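Local atomic coordinates of aminotransferase, class III (Deinococcus radiodurans, PDB entry 3I4J), a protein that probably acts as a pyridoxal-phosphate-dependent transaminase of class III, a family that transfers amino groups between amino acids or amines and keto acids or aldehydes. Residues 308-311 / 312-316. The protein carries 1 engineered substitution. Sequence-based numbering, arbitrary orientation.
Sequences SVLD and IVERE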
loop_
_atom_site.group_PDB
_atom_site.type_symbol
_atom_site.label_atom_id
_atom_site.label_comp_id
_atom_site.label_asym_id
_atom_site.label_seq_id
_atom_site.Cartn_x
_atom_site.Cartn_y
_atom_site.Cartn_z
ATOM N N SER C 308 -15.648 4.593 10.070
ATOM C CA SER C 308 -16.013 4.123 11.403
ATOM C C SER C 308 -15.051 4.702 12.438
ATOM O O SER C 308 -15.457 5.101 13.532
ATOM C CB SER C 308 -15.988 2.591 11.453
ATOM O OG SER C 308 -16.321 2.115 12.749
ATOM N N VAL C 309 -13.771 4.745 12.091
ATOM C CA VAL C 309 -12.764 5.296 12.990
ATOM C C VAL C 309 -13.054 6.780 13.219
ATOM O O VAL C 309 -12.946 7.272 14.337
ATOM C CB VAL C 309 -11.340 5.123 12.406
ATOM C CG1 VAL C 309 -10.336 5.969 13.189
ATOM C CG2 VAL C 309 -10.934 3.647 12.469
ATOM N N LEU C 310 -13.434 7.485 12.159
ATOM C CA LEU C 310 -13.750 8.903 12.278
ATOM C C LEU C 310 -14.947 9.116 13.211
ATOM O O LEU C 310 -14.941 10.040 14.029
ATOM C CB LEU C 310 -14.035 9.504 10.901
ATOM C CG LEU C 310 -14.356 11.002 10.865
ATOM C CD1 LEU C 310 -13.210 11.807 11.481
ATOM C CD2 LEU C 310 -14.607 11.429 9.427
ATOM N N ASP C 311 -15.967 8.266 13.096
ATOM C CA ASP C 311 -17.143 8.378 13.964
ATOM C C ASP C 311 -16.716 8.336 15.427
ATOM O O ASP C 311 -17.212 9.099 16.258
ATOM C CB ASP C 311 -18.131 7.222 13.733
ATOM C CG ASP C 311 -18.850 7.303 12.399
ATOM O OD1 ASP C 311 -19.113 8.419 11.914
ATOM O OD2 ASP C 311 -19.178 6.236 11.843
ATOM N N ILE C 312 -15.798 7.425 15.733
ATOM C CA ILE C 312 -15.287 7.244 17.084
ATOM C C ILE C 312 -14.440 8.431 17.547
ATOM O O ILE C 312 -14.597 8.918 18.672
ATOM C CB ILE C 312 -14.458 5.947 17.157
ATOM C CG1 ILE C 312 -15.380 4.748 16.909
ATOM C CG2 ILE C 312 -13.760 5.833 18.504
ATOM C CD1 ILE C 312 -14.654 3.422 16.755
ATOM N N VAL C 313 -13.549 8.892 16.675
ATOM C CA VAL C 313 -12.685 10.024 16.986
ATOM C C VAL C 313 -13.525 11.246 17.358
ATOM O O VAL C 313 -13.199 11.971 18.298
ATOM C CB VAL C 313 -11.772 10.358 15.778
ATOM C CG1 VAL C 313 -11.050 11.686 15.999
ATOM C CG2 VAL C 313 -10.760 9.230 15.573
ATOM N N GLU C 314 -14.613 11.462 16.624
ATOM C CA GLU C 314 -15.493 12.596 16.889
ATOM C C GLU C 314 -16.385 12.356 18.109
ATOM O O GLU C 314 -16.464 13.197 19.008
ATOM C CB GLU C 314 -16.362 12.888 15.660
ATOM C CG GLU C 314 -15.564 13.230 14.413
ATOM C CD GLU C 314 -16.439 13.612 13.232
ATOM O OE1 GLU C 314 -17.391 12.864 12.920
ATOM O OE2 GLU C 314 -16.165 14.654 12.609
ATOM N N ARG C 315 -17.046 11.205 18.148
ATOM C CA ARG C 315 -17.937 10.888 19.260
ATOM C C ARG C 315 -17.235 10.896 20.619
ATOM O O ARG C 315 -17.792 11.387 21.602
ATOM C CB ARG C 315 -18.601 9.528 19.033
ATOM C CG ARG C 315 -19.640 9.166 20.085
ATOM C CD ARG C 315 -20.318 7.843 19.760
ATOM N NE ARG C 315 -19.435 6.706 19.978
ATOM C CZ ARG C 315 -19.124 5.807 19.051
ATOM N NH1 ARG C 315 -19.623 5.906 17.827
ATOM N NH2 ARG C 315 -18.312 4.807 19.351
ATOM N N GLU C 316 -16.020 10.358 20.675
ATOM C CA GLU C 316 -15.270 10.313 21.928
ATOM C C GLU C 316 -14.372 11.537 22.122
ATOM O O GLU C 316 -13.676 11.640 23.130
ATOM C CB GLU C 316 -14.416 9.037 21.997
ATOM C CG GLU C 316 -15.214 7.744 21.858
ATOM C CD GLU C 316 -14.387 6.486 22.096
ATOM O OE1 GLU C 316 -13.140 6.567 22.122
ATOM O OE2 GLU C 316 -14.992 5.404 22.250
#
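Val309 and Val313 meet one turn apart in a local i to i+4 contact within the last two turns of the alpha-helix 300-315, which packs against helices 48-60 and 72-84 in this class III aminotransferase. Four consecutive backbone bonds hold the turns together. Val313 N donates to Val309 O over 2.9 Å with an N-H...O angle of 163°, and Arg315 N reaches Asp311 O at 2.8 Å; the Ser308 to Ile312 and Leu310 to Glu314 pairs follow the same pattern.

The side chains divide the helix into an apolar side and a charged one. CG1 of Val309 passes 4.1 Å from CG2 of Val313, and both valines also rest on Ile43; each beta-branched side chain turns a methyl to the other and fills this buried strip without a polar group that would need a partner. Ile312 is buried too, packing on Ile43 and Val50, and its chi1 of -65° sets CG1 beside its own backbone N, which carries that methylene back to 3.4 Å from Ser308 O. Leu310 lies at the border of the two sides: it packs on Phe84 and on Arg80, while its CD1 lies 4.0 Å from CG of Glu314, giving the aliphatic part of the glutamate an apolar neighbour.

Beyond its CG the Glu314 chain runs on extended at chi2 (-176°), and its OE1 forms a salt bridge with Arg80. Asp311 OD1 is bridged to the same arginine and OD2 to Arg53, so the positive charge of Arg80 probably eases the proximity of the two acids. The exposed Arg315 instead forms a salt bridge through NH2 with OE1 of Glu49. Just past the last helical residue, Glu316 N still donates to Ile312 O at 2.8 Å.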